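Local coordinates for regulator of G-protein signalling 3 isoform 1 (Homo sapiens, PDB 2F5Y) that carries a PDZ domain, which probably binds the C-terminal tails of partner proteins, within a regulator of G-protein signalling, at residues I9-K13 with D14-F18; V31-G35 with P36-A40; R54-E57 with H58-C61. All blocks are in the same frame, centred on the assembly; numbering follows the deposited sequence. Where two conformers were deposited one is given.

Contact 1: I9-K13 with D14-F18. With SO4 (sulfate ion), chain C.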
loop_
_atom_site.group_PDB
_atom_site.type_symbol
_atom_site.label_atom_id
_atom_site.label_comp_id
_atom_site.label_asym_id
_atom_site.label_seq_id
_atom_site.Cartn_x
_atom_site.Cartn_y
_atom_site.Cartn_z
ATOM N N ILE A 9 -4.546 -0.747 -7.059
ATOM C CA ILE A 9 -4.876 0.660 -6.969
ATOM C C ILE A 9 -4.317 1.374 -8.166
ATOM O O ILE A 9 -3.108 1.543 -8.259
ATOM C CB ILE A 9 -4.269 1.314 -5.738
ATOM C CG1 ILE A 9 -4.522 0.460 -4.497
ATOM C CG2 ILE A 9 -4.828 2.745 -5.589
ATOM C CD1 ILE A 9 -3.623 0.819 -3.323
ATOM N N PRO A 10 -5.189 1.789 -9.094
ATOM C CA PRO A 10 -4.743 2.674 -10.176
ATOM C C PRO A 10 -4.395 4.057 -9.634
ATOM O O PRO A 10 -4.962 4.497 -8.636
ATOM C CB PRO A 10 -5.944 2.731 -11.132
ATOM C CG PRO A 10 -6.875 1.625 -10.682
ATOM C CD PRO A 10 -6.613 1.442 -9.208
ATOM N N ARG A 11 -3.436 4.705 -10.276
ATOM C CA ARG A 11 -3.007 6.035 -9.913
ATOM C C ARG A 11 -4.143 7.033 -10.166
ATOM O O ARG A 11 -4.775 7.014 -11.225
ATOM C CB ARG A 11 -1.760 6.390 -10.735
ATOM C CG ARG A 11 -1.255 7.790 -10.582
ATOM C CD ARG A 11 0.038 7.969 -11.338
ATOM N NE ARG A 11 1.182 7.418 -10.616
ATOM C CZ ARG A 11 1.799 8.031 -9.611
ATOM N NH1 ARG A 11 2.839 7.453 -9.017
ATOM N NH2 ARG A 11 1.378 9.213 -9.184
ATOM N N GLY A 12 -4.393 7.897 -9.189
ATOM C CA GLY A 12 -5.389 8.941 -9.305
ATOM C C GLY A 12 -4.782 10.297 -9.615
ATOM O O GLY A 12 -3.648 10.393 -10.080
ATOM N N LYS A 13 -5.554 11.346 -9.355
ATOM C CA LYS A 13 -5.149 12.718 -9.641
ATOM C C LYS A 13 -3.932 13.159 -8.818
ATOM O O LYS A 13 -3.092 13.921 -9.310
ATOM C CB LYS A 13 -6.325 13.673 -9.395
ATOM C CG LYS A 13 -6.022 15.145 -9.607
ATOM C CD LYS A 13 -5.769 15.467 -11.070
ATOM C CE LYS A 13 -5.805 16.972 -11.327
ATOM N NZ LYS A 13 -6.044 17.291 -12.767
ATOM N N ASP A 14 -3.853 12.701 -7.573
ATOM C CA ASP A 14 -2.723 13.029 -6.711
ATOM C C ASP A 14 -2.228 11.780 -5.991
ATOM O O ASP A 14 -2.332 11.650 -4.766
ATOM C CB ASP A 14 -3.109 14.132 -5.719
ATOM C CG ASP A 14 -1.895 14.849 -5.135
ATOM O OD1 ASP A 14 -1.075 14.196 -4.455
ATOM O OD2 ASP A 14 -1.764 16.074 -5.349
ATOM N N GLY A 15 -1.684 10.851 -6.763
ATOM C CA GLY A 15 -1.136 9.639 -6.193
ATOM C C GLY A 15 -2.209 8.615 -5.888
ATOM O O GLY A 15 -3.217 8.551 -6.573
ATOM N N PHE A 16 -1.985 7.833 -4.837
ATOM C CA PHE A 16 -2.790 6.649 -4.538
ATOM C C PHE A 16 -3.662 6.771 -3.289
ATOM O O PHE A 16 -4.368 5.827 -2.944
ATOM C CB PHE A 16 -1.864 5.424 -4.414
ATOM C CG PHE A 16 -1.025 5.174 -5.650
ATOM C CD1 PHE A 16 0.203 5.794 -5.806
ATOM C CD2 PHE A 16 -1.484 4.338 -6.661
ATOM C CE1 PHE A 16 0.968 5.580 -6.938
ATOM C CE2 PHE A 16 -0.726 4.106 -7.798
ATOM C CZ PHE A 16 0.497 4.729 -7.942
ATOM N N GLY A 17 -3.588 7.901 -2.596
ATOM C CA GLY A 17 -4.529 8.228 -1.519
ATOM C C GLY A 17 -4.399 7.439 -0.225
ATOM O O GLY A 17 -5.404 7.097 0.406
ATOM N N PHE A 18 -3.168 7.139 0.173
ATOM C CA PHE A 18 -2.919 6.519 1.476
ATOM C C PHE A 18 -1.556 6.867 2.053
ATOM O O PHE A 18 -0.650 7.289 1.330
ATOM C CB PHE A 18 -3.086 4.999 1.418
ATOM C CG PHE A 18 -1.982 4.274 0.685
ATOM C CD1 PHE A 18 -2.016 4.139 -0.699
ATOM C CD2 PHE A 18 -0.928 3.688 1.383
ATOM C CE1 PHE A 18 -1.012 3.461 -1.365
ATOM C CE2 PHE A 18 0.090 3.012 0.706
ATOM C CZ PHE A 18 0.034 2.888 -0.656
HETATM S S SO4 C . -8.796 10.353 -7.538
HETATM O O1 SO4 C . -7.390 10.709 -7.341
HETATM O O2 SO4 C . -9.323 9.941 -6.240
HETATM O O3 SO4 C . -9.517 11.516 -8.047
HETATM O O4 SO4 C . -8.980 9.284 -8.515
#
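Arg11 and Ile9 pack against the first phenylalanine of Gly15-Phe16-Gly17-Phe18, this protein's version of the GLGF motif, in the turn that corresponds to the carboxylate-binding loop of PDZ domains. At the edge of the Phe16 ring, near its plane, the carbonyl oxygen Ile9 O lies 3.5 Å from Phe16 CE2, and the methyl Ile9 CG2 comes within 3.9 Å of Phe16 CD2. With its CG set anti to the carbonyl carbon (chi1 -57°), Phe16 sends its ring back alongside the chain that precedes the loop. Arg11 leaves the backbone extended and bends at chi3 (-79°), which brings Arg11 NH1 to 3.4 Å from Phe16 CE1. The two planes stand 69° apart and Phe16 CE1 sits over one face of the guanidinium, offset toward its rim, so this is not a parallel stack; NH1 itself is hydrogen-bonded to Cys71 O. Farther along, Ile9 CD1 approaches Phe18 CE1 at 4.2 Å, extending the apolar layer toward Ile75 and Ala37. Gly12 N donates to Gly15 O over 2.9 Å and ties the mouth of the turn. A bound sulfate, probably from the crystallisation liquor, passes close to Gly12 CA, and its O1 accepts a 2.8 Å hydrogen bond from Lys13 N.

Contact 2: V31-G35 with P36-A40. With SO4 (sulfate ion), chain C.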
loop_
_atom_site.group_PDB
_atom_site.type_symbol
_atom_site.label_atom_id
_atom_site.label_comp_id
_atom_site.label_asym_id
_atom_site.label_seq_id
_atom_site.Cartn_x
_atom_site.Cartn_y
_atom_site.Cartn_z
ATOM N N VAL A 31 -5.968 5.940 4.986
ATOM C CA VAL A 31 -6.472 5.852 3.632
ATOM C C VAL A 31 -7.376 7.074 3.506
ATOM O O VAL A 31 -8.160 7.338 4.407
ATOM C CB VAL A 31 -7.279 4.524 3.458
ATOM C CG1 VAL A 31 -8.361 4.664 2.436
ATOM C CG2 VAL A 31 -6.343 3.353 3.100
ATOM N N ASP A 32 -7.246 7.832 2.420
ATOM C CA ASP A 32 -8.015 9.061 2.253
ATOM C C ASP A 32 -9.442 8.724 1.857
ATOM O O ASP A 32 -9.671 7.854 1.020
ATOM C CB ASP A 32 -7.390 9.955 1.179
ATOM C CG ASP A 32 -5.915 10.258 1.439
ATOM O OD1 ASP A 32 -5.332 9.700 2.398
ATOM O OD2 ASP A 32 -5.341 11.062 0.675
ATOM N N SER A 33 -10.403 9.411 2.452
ATOM C CA SER A 33 -11.809 9.133 2.157
ATOM C C SER A 33 -12.133 9.426 0.692
ATOM O O SER A 33 -12.009 10.558 0.232
ATOM C CB SER A 33 -12.748 9.919 3.075
ATOM O OG SER A 33 -13.821 9.083 3.473
ATOM N N GLY A 34 -12.525 8.384 -0.031
ATOM C CA GLY A 34 -12.870 8.494 -1.441
ATOM C C GLY A 34 -11.688 8.568 -2.394
ATOM O O GLY A 34 -11.869 8.911 -3.552
ATOM N N GLY A 35 -10.481 8.254 -1.926
ATOM C CA GLY A 35 -9.292 8.268 -2.787
ATOM C C GLY A 35 -9.120 6.926 -3.467
ATOM O O GLY A 35 -9.873 6.000 -3.184
ATOM N N PRO A 36 -8.108 6.799 -4.352
ATOM C CA PRO A 36 -7.869 5.537 -5.042
ATOM C C PRO A 36 -7.791 4.322 -4.126
ATOM O O PRO A 36 -8.414 3.316 -4.416
ATOM C CB PRO A 36 -6.539 5.777 -5.745
ATOM C CG PRO A 36 -6.501 7.238 -5.968
ATOM C CD PRO A 36 -7.138 7.831 -4.773
ATOM N N ALA A 37 -7.043 4.421 -3.026
ATOM C CA ALA A 37 -6.809 3.286 -2.131
ATOM C C ALA A 37 -8.066 2.829 -1.372
ATOM O O ALA A 37 -8.298 1.631 -1.229
ATOM C CB ALA A 37 -5.696 3.612 -1.155
ATOM N N GLU A 38 -8.880 3.766 -0.896
ATOM C CA GLU A 38 -10.073 3.402 -0.141
ATOM C C GLU A 38 -11.014 2.566 -0.997
ATOM O O GLU A 38 -11.497 1.515 -0.580
ATOM C CB GLU A 38 -10.834 4.642 0.340
ATOM C CG GLU A 38 -11.926 4.319 1.378
ATOM C CD GLU A 38 -12.975 5.408 1.509
ATOM O OE1 GLU A 38 -13.500 5.858 0.466
ATOM O OE2 GLU A 38 -13.284 5.812 2.650
ATOM N N ARG A 39 -11.308 3.047 -2.195
ATOM C CA ARG A 39 -12.306 2.364 -2.999
ATOM C C ARG A 39 -11.759 1.090 -3.645
ATOM O O ARG A 39 -12.526 0.178 -3.939
ATOM C CB ARG A 39 -12.976 3.312 -3.981
ATOM C CG ARG A 39 -12.072 3.868 -4.979
ATOM C CD ARG A 39 -12.797 4.785 -5.891
ATOM N NE ARG A 39 -11.827 5.302 -6.842
ATOM C CZ ARG A 39 -11.291 6.516 -6.808
ATOM N NH1 ARG A 39 -11.666 7.421 -5.906
ATOM N NH2 ARG A 39 -10.391 6.835 -7.715
ATOM N N ALA A 40 -10.440 1.014 -3.802
ATOM C CA ALA A 40 -9.750 -0.246 -4.110
ATOM C C ALA A 40 -9.894 -1.299 -2.997
ATOM O O ALA A 40 -9.828 -2.503 -3.275
ATOM C CB ALA A 40 -8.247 0.004 -4.397
HETATM S S SO4 C . -8.796 10.353 -7.538
HETATM O O1 SO4 C . -7.390 10.709 -7.341
HETATM O O2 SO4 C . -9.323 9.941 -6.240
HETATM O O3 SO4 C . -9.517 11.516 -8.047
HETATM O O4 SO4 C . -8.980 9.284 -8.515
HETATM O O HOH W 1 -7.693 6.651 -0.508
#
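Glu38 reaches back from the helix to the turn before it, touching Val31, Ser33 and Gly34 in succession. Its CB presses closely on Val31 CG1 at 3.2 Å and lies 3.5 Å from Asp32 O. CG is anti to the backbone N (chi1 -168°) and passes across the valine at about a right angle, 3.7 Å from Val31 CG1. The chain stays extended from there, which carries the carboxylate to the backbone of the turn. Glu38 OE1 accepts a hydrogen bond from Gly34 N at 2.8 Å; the donor comes from above the carboxylate plane, 65° out of it. Glu38 OE2 accepts a long, weak hydrogen bond from Ser33 OG (3.4 Å). At the root of the residue, a water takes the hydrogen of Glu38 N and gives one to Asp32 O, bridging helix and loop. In the next residue, Arg39 N makes a long, weak hydrogen bond to Gly35 O; the Arg39 side chain runs extended from CG to NE, and NH2 donates to sulfate O4 at 2.9 Å; the same sulfate is held by Lys13 N. Gly35, the N-cap, closes a type II turn through its N to Asp32 O, at 3.1 Å. Such a turn, running into the Gly-Gly-Pro-Ala sequence that starts the short helix after strand 27-31, is familiar from PDZ domains.

Contact 3: R54-E57 with H58-C61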
loop_
_atom_site.group_PDB
_atom_site.type_symbol
_atom_site.label_atom_id
_atom_site.label_comp_id
_atom_site.label_asym_id
_atom_site.label_seq_id
_atom_site.Cartn_x
_atom_site.Cartn_y
_atom_site.Cartn_z
ATOM N N ARG A 54 7.591 -7.346 -6.429
ATOM C CA ARG A 54 8.662 -7.345 -5.437
ATOM C C ARG A 54 8.199 -7.500 -3.991
ATOM O O ARG A 54 7.430 -6.688 -3.494
ATOM C CB ARG A 54 9.475 -6.061 -5.582
ATOM C CG ARG A 54 10.125 -5.949 -6.954
ATOM C CD ARG A 54 11.317 -5.021 -6.945
ATOM N NE ARG A 54 10.933 -3.620 -7.071
ATOM C CZ ARG A 54 11.750 -2.593 -6.854
ATOM N NH1 ARG A 54 11.291 -1.365 -7.004
ATOM N NH2 ARG A 54 13.020 -2.782 -6.484
ATOM N N PRO A 55 8.676 -8.556 -3.302
ATOM C CA PRO A 55 8.412 -8.636 -1.863
ATOM C C PRO A 55 9.127 -7.519 -1.093
ATOM O O PRO A 55 10.298 -7.229 -1.352
ATOM C CB PRO A 55 8.978 -10.002 -1.475
ATOM C CG PRO A 55 9.949 -10.311 -2.495
ATOM C CD PRO A 55 9.452 -9.720 -3.761
ATOM N N VAL A 56 8.427 -6.904 -0.154
ATOM C CA VAL A 56 8.932 -5.721 0.518
ATOM C C VAL A 56 8.814 -5.837 2.048
ATOM O O VAL A 56 8.674 -4.817 2.740
ATOM C CB VAL A 56 8.176 -4.469 -0.011
ATOM C CG1 VAL A 56 8.330 -4.332 -1.542
ATOM C CG2 VAL A 56 6.705 -4.529 0.358
ATOM N N GLU A 57 8.941 -7.061 2.577
ATOM C CA GLU A 57 8.696 -7.352 4.012
ATOM C C GLU A 57 9.443 -6.449 4.996
ATOM O O GLU A 57 9.111 -6.370 6.173
ATOM C CB GLU A 57 8.808 -8.833 4.344
ATOM C CG GLU A 57 7.641 -9.658 3.766
ATOM C CD GLU A 57 7.943 -10.254 2.393
ATOM O OE1 GLU A 57 8.691 -9.642 1.603
ATOM O OE2 GLU A 57 7.430 -11.353 2.107
ATOM N N HIS A 58 10.479 -5.774 4.551
ATOM C CA HIS A 58 11.894 -6.029 4.790
ATOM C C HIS A 58 12.460 -4.624 4.438
ATOM O O HIS A 58 13.541 -4.266 4.842
ATOM C CB HIS A 58 12.525 -7.255 4.097
ATOM C CG HIS A 58 13.078 -7.012 2.725
ATOM N ND1 HIS A 58 14.347 -6.513 2.512
ATOM C CD2 HIS A 58 12.579 -7.305 1.500
ATOM C CE1 HIS A 58 14.582 -6.457 1.213
ATOM N NE2 HIS A 58 13.529 -6.938 0.577
ATOM N N TRP A 59 11.621 -3.809 3.786
ATOM C CA TRP A 59 11.927 -2.456 3.364
ATOM C C TRP A 59 11.521 -1.444 4.431
ATOM O O TRP A 59 10.594 -1.669 5.224
ATOM C CB TRP A 59 11.117 -2.110 2.119
ATOM C CG TRP A 59 11.577 -2.742 0.872
ATOM C CD1 TRP A 59 12.323 -3.872 0.738
ATOM C CD2 TRP A 59 11.295 -2.288 -0.445
ATOM N NE1 TRP A 59 12.535 -4.143 -0.578
ATOM C CE2 TRP A 59 11.920 -3.181 -1.333
ATOM C CE3 TRP A 59 10.567 -1.208 -0.963
ATOM C CZ2 TRP A 59 11.845 -3.035 -2.715
ATOM C CZ3 TRP A 59 10.494 -1.058 -2.332
ATOM C CH2 TRP A 59 11.136 -1.968 -3.197
ATOM N N LYS A 60 12.200 -0.307 4.390
ATOM C CA LYS A 60 11.867 0.831 5.225
ATOM C C LYS A 60 10.708 1.608 4.629
ATOM O O LYS A 60 10.415 1.520 3.436
ATOM C CB LYS A 60 13.087 1.735 5.405
ATOM C CG LYS A 60 14.290 1.001 6.011
ATOM C CD LYS A 60 15.296 1.937 6.662
ATOM C CE LYS A 60 16.263 2.532 5.649
ATOM N N CYS A 61 10.038 2.351 5.493
ATOM C CA CYS A 61 8.938 3.217 5.096
ATOM C C CYS A 61 9.311 4.145 3.949
ATOM O O CYS A 61 8.603 4.223 2.974
ATOM C CB CYS A 61 8.510 4.081 6.277
ATOM S SG CYS A 61 6.908 4.756 6.027
#
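Val56 and Trp59 meet through both backbone and side chain in the turn that follows strand 54-55. Val56 O takes two donors: Trp59 N at 3.3 Å in a nearly straight bond (170°), arriving from well above the carbonyl plane, and His58 N at 2.7 Å in a weak, bent one. Over the same turn, Val56 CG1 sits above the six-membered ring of Trp59, 3.6 Å from its centroid and only 6° off the normal, a CH-pi contact. Trp59 CG is anti to its carbonyl carbon, which turns the face of the indole toward Val56. In one of the two conformers modelled for Arg54, the edge of the indole points at the face of the guanidinium, with Trp59 CH2 3.8 Å from Arg54 CZ and the planes 78° apart; the charge is answered by a salt bridge from NH1 to Glu67. Replacing Trp59 by an alanine would probably take away the ring face that Val56 CG1 rests on and deprive the Arg54 guanidinium of the aromatic edge against its face. Beyond the turn, Lys60 N is bonded to Glu63 OE1 and Cys61 N to Asp23 OD2. Val56 and Trp59 both pack on Leu64 of helix 61-69, and Val56 also rests on Val48 and Leu51 of strand 47-51, so the turn bridges sheet and helix.

Contacts 1 and 2 are neighbours, their centres about 8 Å apart, whereas contact 3 lies on the opposite side of the chain's centre, about 20 and 22 Å from their centres. The first pair is joined by a probable hydrogen bond from Asp32 N to Gly17 O, by Ile9 on Pro36, and by a shared sulfate. Contact 1 is partly buried and rests on aromatic and aliphatic packing; contacts 2 and 3 are at the surface. Contact 2 relies on a carboxylate, a water and backbone bonds at a helix start, contact 3 on an indole with a valine methyl over its face and an arginine at its edge. Contacts 1 and 3 both reach the four-stranded sheet and touch helix 61-69, at residues Ile68 and Leu64 respectively.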